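Local coordinates for thioredoxin-like protein (Klebsiella pneumoniae subsp. pneumoniae MGH 78578, PDB 3TY1) that probably binds carbohydrate, as a putative aldose 1-epimerase of the galactose mutarotase type whose own substrate and reaction are not established, at residues A[120-125]-A[134-139]; A[124-129]-A[323-328]; A[114-119]-A[206-211]; A[319-324]-A[331-336]. All coordinates share one frame; numbering follows the deposited sequence. Where two conformers were deposited one is given.

Contact 1: residues A[120-125]-A[134-139]; sequences EWTGHP and TLHGKA. With SO4 (sulfate ion), chain L.
Trp121 lays its indole against the turn at Thr134–Gly137, a type II beta turn, and this is the tight part of the contact. The CA of Gly137 sits over the indole face, 3.9 Å from the centroid of the five-membered ring, in a CH-pi contact. At the ring's edge NE1 gives its N-H to Thr134 O, 2.8 Å away, in the ring plane and on a lone pair of that carbonyl. With chi1 at 72°, CG stands between the backbone N and the carbonyl carbon, which turns the indole back over the turn. Two residues further along each segment, His136 N donates to Gly123 O at 3.0 Å, and Leu135 CD1 packs against the 123-124 backbone, 3.8 Å from His124 CA.

Packing is slacker at the other end. Lys138 CG approaches Trp121 CH2 obliquely at 4.0 Å, and a water bridges the gap, taking the N-H of Lys138 and, weakly, that of Trp121. Both charged residues here turn to the second subunit: Lys138 pairs with its Glu108 and Glu120 with its Arg101.

His136 is held by a weak bond from Gly123 N to ND1 (3.3 Å) and by NE2, which donates to sulfate O3 (2.6 Å). The ion, also gripped by His211, probably comes from the crystallisation liquor, but two histidine N-H donors meeting on it are consistent with a pocket for a polar ligand, perhaps a sugar.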
# COMPACT_ATOMS: atom_id res chain seq x y z
N GLU A 120 -4.52 -15.00 -12.04
CA GLU A 120 -5.86 -14.49 -12.37
C GLU A 120 -5.86 -13.80 -13.76
O GLU A 120 -6.83 -13.90 -14.53
CB GLU A 120 -6.37 -13.58 -11.25
CG GLU A 120 -7.87 -13.38 -11.27
CD GLU A 120 -8.38 -12.35 -10.27
OE1 GLU A 120 -7.81 -12.22 -9.17
OE2 GLU A 120 -9.40 -11.70 -10.58
N TRP A 121 -4.77 -13.10 -14.07
CA TRP A 121 -4.51 -12.58 -15.42
C TRP A 121 -3.02 -12.34 -15.58
O TRP A 121 -2.26 -12.45 -14.61
CB TRP A 121 -5.31 -11.30 -15.74
CG TRP A 121 -4.84 -10.13 -15.03
CD1 TRP A 121 -3.91 -9.23 -15.47
CD2 TRP A 121 -5.19 -9.74 -13.72
NE1 TRP A 121 -3.68 -8.29 -14.52
CE2 TRP A 121 -4.43 -8.59 -13.41
CE3 TRP A 121 -6.06 -10.25 -12.75
CZ2 TRP A 121 -4.52 -7.93 -12.17
CZ3 TRP A 121 -6.15 -9.60 -11.53
CH2 TRP A 121 -5.38 -8.44 -11.25
N THR A 122 -2.62 -11.98 -16.80
CA THR A 122 -1.23 -11.72 -17.12
C THR A 122 -1.12 -10.71 -18.26
O THR A 122 -2.11 -10.26 -18.81
CB THR A 122 -0.49 -13.03 -17.52
OG1 THR A 122 0.90 -12.85 -17.37
CG2 THR A 122 -0.86 -13.48 -18.98
N GLY A 123 0.11 -10.34 -18.59
CA GLY A 123 0.37 -9.55 -19.78
C GLY A 123 0.38 -8.05 -19.58
O GLY A 123 0.16 -7.55 -18.46
N HIS A 124 0.60 -7.34 -20.68
CA HIS A 124 0.64 -5.88 -20.63
C HIS A 124 -0.69 -5.33 -20.11
O HIS A 124 -1.73 -5.96 -20.27
CB HIS A 124 0.91 -5.29 -22.01
CG HIS A 124 2.28 -5.57 -22.54
ND1 HIS A 124 2.61 -5.37 -23.86
CD2 HIS A 124 3.40 -6.03 -21.93
CE1 HIS A 124 3.88 -5.67 -24.04
NE2 HIS A 124 4.38 -6.06 -22.88
N PRO A 125 -0.67 -4.14 -19.48
CA PRO A 125 -1.89 -3.60 -18.90
C PRO A 125 -2.94 -3.09 -19.90
O PRO A 125 -2.62 -2.82 -21.05
CB PRO A 125 -1.39 -2.43 -18.03
CG PRO A 125 -0.20 -1.95 -18.70
CD PRO A 125 0.48 -3.24 -19.27
N THR A 134 -3.57 -4.84 -14.32
CA THR A 134 -2.21 -4.37 -14.15
C THR A 134 -1.19 -5.35 -14.72
O THR A 134 -1.46 -6.55 -14.83
CB THR A 134 -1.95 -4.07 -12.68
OG1 THR A 134 -2.20 -5.25 -11.90
CG2 THR A 134 -2.88 -2.92 -12.21
N LEU A 135 -0.03 -4.82 -15.08
CA LEU A 135 1.03 -5.57 -15.73
C LEU A 135 1.38 -6.89 -15.01
O LEU A 135 1.88 -6.89 -13.87
CB LEU A 135 2.32 -4.72 -15.83
CG LEU A 135 3.55 -5.39 -16.45
CD1 LEU A 135 3.30 -5.87 -17.89
CD2 LEU A 135 4.73 -4.40 -16.46
N HIS A 136 1.15 -7.98 -15.70
CA HIS A 136 1.59 -9.32 -15.26
C HIS A 136 0.95 -9.88 -14.01
O HIS A 136 1.52 -10.76 -13.36
CB HIS A 136 3.15 -9.39 -15.18
CG HIS A 136 3.80 -9.35 -16.51
ND1 HIS A 136 3.24 -9.97 -17.61
CD2 HIS A 136 4.97 -8.81 -16.94
CE1 HIS A 136 4.03 -9.79 -18.66
NE2 HIS A 136 5.09 -9.10 -18.28
N GLY A 137 -0.25 -9.41 -13.69
CA GLY A 137 -1.01 -10.00 -12.62
C GLY A 137 -0.45 -9.76 -11.23
O GLY A 137 0.36 -8.82 -10.99
N LYS A 138 -0.90 -10.61 -10.32
CA LYS A 138 -0.63 -10.40 -8.88
C LYS A 138 0.24 -11.39 -8.15
O LYS A 138 0.71 -11.06 -7.06
CB LYS A 138 -1.96 -10.23 -8.11
CG LYS A 138 -2.66 -8.88 -8.41
CD LYS A 138 -3.82 -8.58 -7.46
CE LYS A 138 -3.37 -8.05 -6.07
NZ LYS A 138 -4.51 -7.96 -5.08
N ALA A 139 0.48 -12.58 -8.73
CA ALA A 139 1.19 -13.65 -7.99
C ALA A 139 2.55 -13.17 -7.53
O ALA A 139 2.96 -13.38 -6.37
CB ALA A 139 1.33 -14.95 -8.83
S SO4 L . 8.03 -7.22 -19.91
O1 SO4 L . 9.22 -6.76 -19.18
O2 SO4 L . 8.40 -7.67 -21.27
O3 SO4 L . 7.38 -8.33 -19.20
O4 SO4 L . 7.09 -6.10 -19.99
O HOH W 1 -3.23 -12.03 -11.30

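Contact 2: residues A[124-129]-A[323-328]; sequences HPVTAD and YPVTIE
The backbones of His124–Ala128 and Tyr323–Thr326 run the same way, only 9° apart end to end, with the CA atoms of His124 and Pro324 4.8 Å from each other and the two chains spreading toward Ala128 and Thr326. No direct hydrogen bond joins them, and the side chains meet mostly through carbon. Val126, on the short strand of a beta hairpin whose partner strand is 131-133, is the central bump. Its CB lies 3.7 Å from Pro324 CB, the valine crossing the proline ring at about a right angle. One branch, CG1, is directed by chi1 of 61° between the backbone N and the carbonyl carbon, where it reaches Val325 CG1 at 3.8 Å. The other, CG2, meets the threonine tip to tip, 3.9 Å from Thr326 OG1. Farther along, Ala128 CB presses on Thr326 CG2 at 3.6 Å, and Tyr133 backs both Ala128 and Val325.

Pro324 holds the N-cap position of helix 325-330, and its CA makes a C-H...O contact of 3.3 Å with His124 O. The imidazole of His124 is turned elsewhere, to Glu384 through ND1 and to the ring of Phe235.

The polar link is a single water. It accepts the N-H of Val325, at the first turn of the helix, and donates to His124 O, 2.8 Å from the water oxygen. Helix start and loop carbonyl thus satisfy one another through that water, and the N-terminal end of this short helix may polarise the water and so strengthen its bond to His124 O.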
# COMPACT_ATOMS: atom_id res chain seq x y z
N HIS A 124 0.60 -7.34 -20.68
CA HIS A 124 0.64 -5.88 -20.63
C HIS A 124 -0.69 -5.33 -20.11
O HIS A 124 -1.73 -5.96 -20.27
CB HIS A 124 0.91 -5.29 -22.01
CG HIS A 124 2.28 -5.57 -22.54
ND1 HIS A 124 2.61 -5.37 -23.86
CD2 HIS A 124 3.40 -6.03 -21.93
CE1 HIS A 124 3.88 -5.67 -24.04
NE2 HIS A 124 4.38 -6.06 -22.88
N PRO A 125 -0.67 -4.14 -19.48
CA PRO A 125 -1.89 -3.60 -18.90
C PRO A 125 -2.94 -3.09 -19.90
O PRO A 125 -2.62 -2.82 -21.05
CB PRO A 125 -1.39 -2.43 -18.03
CG PRO A 125 -0.20 -1.95 -18.70
CD PRO A 125 0.48 -3.24 -19.27
N VAL A 126 -4.19 -3.04 -19.44
CA VAL A 126 -5.31 -2.51 -20.22
C VAL A 126 -6.40 -2.21 -19.26
O VAL A 126 -6.53 -2.90 -18.24
CB VAL A 126 -5.87 -3.54 -21.27
CG1 VAL A 126 -6.42 -4.85 -20.58
CG2 VAL A 126 -6.97 -2.92 -22.18
N THR A 127 -7.16 -1.16 -19.55
CA THR A 127 -8.38 -0.85 -18.81
C THR A 127 -9.54 -1.45 -19.62
O THR A 127 -9.76 -1.06 -20.74
CB THR A 127 -8.51 0.67 -18.62
OG1 THR A 127 -7.30 1.15 -18.00
CG2 THR A 127 -9.76 1.06 -17.77
N ALA A 128 -10.23 -2.42 -19.05
CA ALA A 128 -11.36 -3.12 -19.70
C ALA A 128 -12.33 -3.35 -18.57
O ALA A 128 -11.92 -3.41 -17.42
CB ALA A 128 -10.93 -4.42 -20.31
N ASP A 129 -13.62 -3.42 -18.94
CA ASP A 129 -14.76 -3.22 -18.04
C ASP A 129 -14.50 -1.77 -17.66
O ASP A 129 -14.14 -0.95 -18.51
CB ASP A 129 -14.76 -4.11 -16.79
CG ASP A 129 -14.25 -5.52 -17.06
OD1 ASP A 129 -14.75 -6.20 -17.98
OD2 ASP A 129 -13.32 -5.93 -16.33
N TYR A 323 0.42 -9.89 -24.80
CA TYR A 323 -0.63 -8.93 -25.11
C TYR A 323 -1.58 -8.81 -23.92
O TYR A 323 -1.60 -9.69 -23.08
CB TYR A 323 -1.44 -9.32 -26.34
CG TYR A 323 -0.63 -9.40 -27.61
CD1 TYR A 323 -0.15 -8.26 -28.22
CD2 TYR A 323 -0.35 -10.64 -28.21
CE1 TYR A 323 0.59 -8.33 -29.39
CE2 TYR A 323 0.40 -10.73 -29.38
CZ TYR A 323 0.87 -9.56 -29.96
OH TYR A 323 1.62 -9.61 -31.10
N PRO A 324 -2.35 -7.70 -23.83
CA PRO A 324 -3.31 -7.54 -22.74
C PRO A 324 -4.41 -8.59 -22.74
O PRO A 324 -4.65 -9.24 -23.75
CB PRO A 324 -3.89 -6.14 -22.96
CG PRO A 324 -2.94 -5.44 -23.83
CD PRO A 324 -2.30 -6.50 -24.68
N VAL A 325 -5.05 -8.75 -21.60
CA VAL A 325 -6.07 -9.77 -21.39
C VAL A 325 -7.24 -9.67 -22.39
O VAL A 325 -7.84 -10.70 -22.73
CB VAL A 325 -6.56 -9.76 -19.92
CG1 VAL A 325 -7.33 -8.45 -19.62
CG2 VAL A 325 -7.39 -11.00 -19.62
N THR A 326 -7.51 -8.46 -22.89
CA THR A 326 -8.50 -8.24 -23.94
C THR A 326 -8.13 -8.99 -25.23
O THR A 326 -8.97 -9.65 -25.81
CB THR A 326 -8.68 -6.71 -24.26
OG1 THR A 326 -7.38 -6.10 -24.37
CG2 THR A 326 -9.45 -6.02 -23.15
N ILE A 327 -6.88 -8.91 -25.66
CA ILE A 327 -6.40 -9.61 -26.88
C ILE A 327 -6.33 -11.11 -26.64
O ILE A 327 -6.80 -11.90 -27.48
CB ILE A 327 -5.06 -9.03 -27.37
CG1 ILE A 327 -5.34 -7.69 -28.06
CG2 ILE A 327 -4.34 -9.99 -28.30
CD1 ILE A 327 -4.18 -6.73 -28.08
N GLU A 328 -5.81 -11.51 -25.48
CA GLU A 328 -5.69 -12.94 -25.13
C GLU A 328 -7.05 -13.64 -25.01
O GLU A 328 -7.15 -14.83 -25.35
CB GLU A 328 -4.85 -13.15 -23.88
CG GLU A 328 -3.42 -12.66 -24.07
CD GLU A 328 -2.65 -13.42 -25.13
OE1 GLU A 328 -2.48 -14.65 -24.96
OE2 GLU A 328 -2.25 -12.80 -26.15
O HOH W 2 -3.63 -7.74 -19.18

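Contact 3: residues A[114-119]-A[206-211]; sequences MVRCGY and YQIIYH. With SO4 (sulfate ion), chain L.
Ile208 pushes its CG1–CD1 arm against Tyr119 like a peg laid under a plate: CD1 sits over the face of the ring, 3.8 Å from its centroid, and CG1 comes within 3.4 Å of Tyr119 CE2. The arm reaches there because CG1 is anti to the backbone N (chi1 -180°). Gly118, preceding Tyr119 through a cis peptide and carrying no side chain, leaves the hollow this isoleucine occupies. The phenol then extends alongside Ile208 to where Tyr119 OH donates its hydrogen to Tyr210 OH at 2.8 Å; that second hydroxyl is also bonded to Asp194, which salt-bridges Arg116 too.

Strand 114-119 and the 206-211 part of strand 204-214 are antiparallel neighbours (172°) in one sheet of the beta-supersandwich typical of galactose mutarotase relatives. Val115–His211 and Cys117–Ile209 are hydrogen-bonded pairs, while Arg116–Tyr210 is a non-hydrogen-bonded one.

Beside Arg116 and Tyr210, Met114, a selenomethionine, bends at chi2 and chi3, bringing SE obliquely to the tyrosine ring, 3.7 Å from Tyr210 CD2, a Met-aromatic contact. Its methyl lies over a face of the Arg116 guanidinium, whose plane stands 73° from the tyrosine ring.

The sheet face with Val115 and Cys117 is fitted more simply. Cys117 SG settles beside His211 CB at 3.6 Å, and past it His211 NE2 donates to sulfate O3 at 2.8 Å, near the ring plane, while ND1 is bonded to Asn213.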
# COMPACT_ATOMS: atom_id res chain seq x y z
N MSE A 114 13.11 -15.21 -12.15
CA MSE A 114 11.84 -15.87 -12.58
C MSE A 114 10.65 -15.27 -11.82
O MSE A 114 10.58 -15.38 -10.61
CB MSE A 114 11.93 -17.42 -12.42
CG MSE A 114 11.02 -18.25 -13.34
SE MSE A 114 9.14 -18.00 -12.93
CE MSE A 114 9.12 -18.85 -11.18
N VAL A 115 9.75 -14.62 -12.55
CA VAL A 115 8.51 -14.07 -12.02
C VAL A 115 7.31 -14.84 -12.55
O VAL A 115 7.20 -15.00 -13.76
CB VAL A 115 8.29 -12.61 -12.45
CG1 VAL A 115 6.97 -12.09 -11.79
CG2 VAL A 115 9.46 -11.76 -12.08
N ARG A 116 6.43 -15.32 -11.68
CA ARG A 116 5.17 -15.92 -12.14
C ARG A 116 4.26 -14.74 -12.48
O ARG A 116 3.86 -14.01 -11.58
CB ARG A 116 4.57 -16.81 -11.07
CG ARG A 116 5.38 -18.10 -10.87
CD ARG A 116 4.92 -18.93 -9.65
NE ARG A 116 5.74 -20.13 -9.43
CZ ARG A 116 6.88 -20.16 -8.73
NH1 ARG A 116 7.38 -19.05 -8.24
NH2 ARG A 116 7.55 -21.31 -8.54
N CYS A 117 3.99 -14.54 -13.76
CA CYS A 117 3.15 -13.44 -14.25
C CYS A 117 1.77 -14.05 -14.47
O CYS A 117 1.49 -14.62 -15.52
CB CYS A 117 3.73 -12.90 -15.53
SG CYS A 117 5.38 -12.20 -15.32
N GLY A 118 0.95 -13.99 -13.42
CA GLY A 118 -0.34 -14.68 -13.38
C GLY A 118 -0.87 -14.58 -11.95
O GLY A 118 -0.39 -13.74 -11.22
N TYR A 119 -1.84 -15.40 -11.52
CA TYR A 119 -2.55 -16.39 -12.36
C TYR A 119 -3.93 -15.93 -12.78
O TYR A 119 -4.47 -16.40 -13.78
CB TYR A 119 -2.66 -17.73 -11.64
CG TYR A 119 -1.34 -18.44 -11.51
CD1 TYR A 119 -0.42 -18.09 -10.53
CD2 TYR A 119 -1.01 -19.50 -12.39
CE1 TYR A 119 0.80 -18.75 -10.42
CE2 TYR A 119 0.22 -20.18 -12.27
CZ TYR A 119 1.12 -19.78 -11.29
OH TYR A 119 2.33 -20.42 -11.15
N TYR A 206 -7.82 -18.24 -16.09
CA TYR A 206 -6.47 -18.08 -15.59
C TYR A 206 -5.54 -17.91 -16.77
O TYR A 206 -5.88 -18.31 -17.89
CB TYR A 206 -6.03 -19.23 -14.69
CG TYR A 206 -5.69 -20.54 -15.39
CD1 TYR A 206 -6.68 -21.50 -15.67
CD2 TYR A 206 -4.39 -20.81 -15.77
CE1 TYR A 206 -6.34 -22.70 -16.30
CE2 TYR A 206 -4.05 -21.99 -16.39
CZ TYR A 206 -5.01 -22.93 -16.65
OH TYR A 206 -4.59 -24.06 -17.28
N GLN A 207 -4.42 -17.25 -16.51
CA GLN A 207 -3.32 -17.10 -17.44
C GLN A 207 -2.01 -17.16 -16.66
O GLN A 207 -1.95 -16.70 -15.52
CB GLN A 207 -3.34 -15.75 -18.13
CG GLN A 207 -4.59 -15.39 -18.90
CD GLN A 207 -4.52 -13.98 -19.39
OE1 GLN A 207 -4.86 -13.05 -18.64
NE2 GLN A 207 -4.04 -13.79 -20.63
N ILE A 208 -0.95 -17.67 -17.28
CA ILE A 208 0.39 -17.66 -16.62
C ILE A 208 1.51 -17.59 -17.63
O ILE A 208 1.46 -18.25 -18.64
CB ILE A 208 0.57 -18.89 -15.68
CG1 ILE A 208 1.94 -18.92 -14.96
CG2 ILE A 208 0.31 -20.22 -16.44
CD1 ILE A 208 2.20 -17.72 -14.01
N ILE A 209 2.54 -16.79 -17.33
CA ILE A 209 3.77 -16.76 -18.08
C ILE A 209 4.88 -16.96 -17.03
O ILE A 209 4.90 -16.24 -16.01
CB ILE A 209 3.98 -15.39 -18.82
CG1 ILE A 209 2.86 -15.14 -19.84
CG2 ILE A 209 5.36 -15.34 -19.46
CD1 ILE A 209 2.95 -13.81 -20.58
N TYR A 210 5.75 -17.95 -17.25
CA TYR A 210 6.94 -18.19 -16.42
C TYR A 210 8.06 -17.32 -17.02
O TYR A 210 8.80 -17.74 -17.92
CB TYR A 210 7.27 -19.67 -16.39
CG TYR A 210 6.36 -20.40 -15.43
CD1 TYR A 210 5.09 -20.78 -15.79
CD2 TYR A 210 6.76 -20.63 -14.12
CE1 TYR A 210 4.24 -21.40 -14.86
CE2 TYR A 210 5.98 -21.26 -13.25
CZ TYR A 210 4.71 -21.65 -13.60
OH TYR A 210 3.91 -22.24 -12.66
N HIS A 211 8.14 -16.09 -16.53
CA HIS A 211 8.94 -15.04 -17.12
C HIS A 211 10.38 -15.21 -16.62
O HIS A 211 10.73 -14.77 -15.52
CB HIS A 211 8.30 -13.70 -16.70
CG HIS A 211 8.69 -12.52 -17.52
ND1 HIS A 211 10.00 -12.15 -17.71
CD2 HIS A 211 7.94 -11.55 -18.09
CE1 HIS A 211 10.04 -11.01 -18.38
NE2 HIS A 211 8.80 -10.63 -18.63
S SO4 L . 8.03 -7.22 -19.91
O1 SO4 L . 9.22 -6.76 -19.18
O2 SO4 L . 8.40 -7.67 -21.27
O3 SO4 L . 7.38 -8.33 -19.20
O4 SO4 L . 7.09 -6.10 -19.99

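Contact 4: residues A[319-324]-A[331-336]; sequences TSYAYP and QKRVKQ
Arg333 and Lys335, just after helix 325-330, reach back to Thr319 and Tyr321, just before it. The helix finishes in a Schellman motif with Lys332 at C-prime, where the chain reverses into strand 335-337.

Of the hydrogen bonds, the lysine's come first. Lys335, bent at chi2 and chi4, doubles back so that NZ donates to Thr319 O at 2.9 Å and to Arg333 O at 2.8 Å, each time in the carbonyl plane on a lone pair. One ammonium group therefore ties a carbonyl from either segment. A water adds a second tie, donating to Ser320 OG and Arg333 O and sharing a hydrogen bond with Thr319 OG1. Ser320 and the hydroxyl of Thr319 are further held by Glu328 and by the backbone N of Ile208.

Charge gathers round the arginine. Its NH2 forms a salt bridge with Glu328 and also donates to Gln331 OE1, almost in the guanidinium plane; two partners on one nitrogen should limit rotation of the group.

Apolar and flat-group packing fills the rest. The hydrocarbon parts of Thr319 and Lys335 run alongside one another, pointing opposite ways, with Thr319 CB 3.8 Å from Lys335 CG. Tyr321, whose hydroxyl goes to Ile263 O, brings its ring up at 62° to the guanidinium plane, setting CD2 over one guanidinium face, 3.5 Å from Arg333 NE.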
# COMPACT_ATOMS: atom_id res chain seq x y z
N THR A 319 0.80 -19.83 -21.00
CA THR A 319 -0.51 -20.13 -21.59
C THR A 319 -0.90 -19.00 -22.56
O THR A 319 -1.72 -19.19 -23.47
CB THR A 319 -1.63 -20.31 -20.53
OG1 THR A 319 -1.77 -19.10 -19.78
CG2 THR A 319 -1.34 -21.48 -19.59
N SER A 320 -0.30 -17.83 -22.36
CA SER A 320 -0.57 -16.63 -23.14
C SER A 320 0.71 -15.96 -23.61
O SER A 320 1.82 -16.19 -23.09
CB SER A 320 -1.37 -15.60 -22.29
OG SER A 320 -2.76 -15.69 -22.47
N TYR A 321 0.53 -15.14 -24.64
CA TYR A 321 1.52 -14.17 -25.05
C TYR A 321 1.30 -12.95 -24.17
O TYR A 321 0.35 -12.89 -23.39
CB TYR A 321 1.42 -13.83 -26.55
CG TYR A 321 1.73 -15.01 -27.44
CD1 TYR A 321 3.00 -15.63 -27.41
CD2 TYR A 321 0.79 -15.52 -28.32
CE1 TYR A 321 3.29 -16.73 -28.27
CE2 TYR A 321 1.06 -16.60 -29.14
CZ TYR A 321 2.31 -17.21 -29.12
OH TYR A 321 2.56 -18.30 -29.95
N ALA A 322 2.20 -11.98 -24.29
CA ALA A 322 2.21 -10.82 -23.41
C ALA A 322 1.26 -9.68 -23.78
O ALA A 322 1.30 -8.60 -23.15
CB ALA A 322 3.68 -10.30 -23.26
N TYR A 323 0.42 -9.89 -24.80
CA TYR A 323 -0.63 -8.93 -25.11
C TYR A 323 -1.58 -8.81 -23.92
O TYR A 323 -1.60 -9.69 -23.08
CB TYR A 323 -1.44 -9.32 -26.34
CG TYR A 323 -0.63 -9.40 -27.61
CD1 TYR A 323 -0.15 -8.26 -28.22
CD2 TYR A 323 -0.35 -10.64 -28.21
CE1 TYR A 323 0.59 -8.33 -29.39
CE2 TYR A 323 0.40 -10.73 -29.38
CZ TYR A 323 0.87 -9.56 -29.96
OH TYR A 323 1.62 -9.61 -31.10
N PRO A 324 -2.35 -7.70 -23.83
CA PRO A 324 -3.31 -7.54 -22.74
C PRO A 324 -4.41 -8.59 -22.74
O PRO A 324 -4.65 -9.24 -23.75
CB PRO A 324 -3.89 -6.14 -22.96
CG PRO A 324 -2.94 -5.44 -23.83
CD PRO A 324 -2.30 -6.50 -24.68
N GLN A 331 -8.41 -13.76 -28.85
CA GLN A 331 -7.73 -14.82 -29.59
C GLN A 331 -7.76 -16.21 -28.90
O GLN A 331 -7.05 -17.11 -29.32
CB GLN A 331 -6.31 -14.39 -29.98
CG GLN A 331 -6.33 -13.04 -30.71
CD GLN A 331 -5.03 -12.70 -31.39
OE1 GLN A 331 -3.97 -13.16 -31.00
NE2 GLN A 331 -5.12 -11.89 -32.43
N LYS A 332 -8.60 -16.37 -27.87
CA LYS A 332 -8.93 -17.66 -27.26
C LYS A 332 -7.78 -18.40 -26.57
O LYS A 332 -7.79 -19.63 -26.52
CB LYS A 332 -9.59 -18.61 -28.29
CG LYS A 332 -10.72 -18.02 -29.08
CD LYS A 332 -11.87 -17.55 -28.20
CE LYS A 332 -13.17 -17.44 -29.04
NZ LYS A 332 -14.18 -16.58 -28.36
N ARG A 333 -6.79 -17.69 -26.06
CA ARG A 333 -5.71 -18.33 -25.31
C ARG A 333 -5.94 -18.33 -23.78
O ARG A 333 -5.26 -19.07 -23.08
CB ARG A 333 -4.36 -17.71 -25.67
CG ARG A 333 -3.90 -18.08 -27.07
CD ARG A 333 -2.53 -17.47 -27.34
NE ARG A 333 -2.59 -16.02 -27.47
CZ ARG A 333 -2.85 -15.37 -28.61
NH1 ARG A 333 -3.04 -16.04 -29.75
NH2 ARG A 333 -2.90 -14.05 -28.62
N VAL A 334 -6.90 -17.54 -23.28
CA VAL A 334 -7.23 -17.55 -21.86
C VAL A 334 -7.86 -18.92 -21.52
O VAL A 334 -8.85 -19.30 -22.10
CB VAL A 334 -8.16 -16.40 -21.47
CG1 VAL A 334 -8.59 -16.52 -20.01
CG2 VAL A 334 -7.44 -15.08 -21.70
N LYS A 335 -7.23 -19.65 -20.61
CA LYS A 335 -7.68 -20.98 -20.21
C LYS A 335 -8.70 -20.80 -19.10
O LYS A 335 -8.78 -19.71 -18.53
CB LYS A 335 -6.45 -21.79 -19.70
CG LYS A 335 -5.16 -21.81 -20.64
CD LYS A 335 -5.48 -22.28 -22.10
CE LYS A 335 -4.25 -22.47 -23.06
NZ LYS A 335 -3.69 -21.26 -23.78
N GLN A 336 -9.50 -21.83 -18.84
CA GLN A 336 -10.50 -21.86 -17.76
C GLN A 336 -10.21 -23.05 -16.83
O GLN A 336 -9.79 -24.12 -17.30
CB GLN A 336 -11.90 -22.01 -18.36
CG GLN A 336 -12.38 -20.78 -19.16
CD GLN A 336 -11.75 -20.68 -20.54
OE1 GLN A 336 -11.66 -21.67 -21.27
NE2 GLN A 336 -11.32 -19.47 -20.91
O HOH W 3 -3.74 -17.88 -21.14

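From the N terminus, strand 114-119 opens contact 3, and the loop after it immediately opens contact 1 (120-125) and contact 2 (124-129), which share His124 and Pro125. Contact 1 closes first, at 134-139, wholly within the span of contact 3, which closes when segment 206-211 of strand 204-214 pairs back. Contact 2 stays open past that point and so crosses contact 3. Segment 319-324 then opens contact 4, and 323-328, sharing Tyr323 and Pro324 with it, closes contact 2; 331-336 closes contact 4. Together they join the sheet holding strand 204-214, the hairpin 126-133 and the short helix; contacts 1 and 3 meet at one sulfate, contacts 2 and 4 at the Glu328–Arg333 salt bridge.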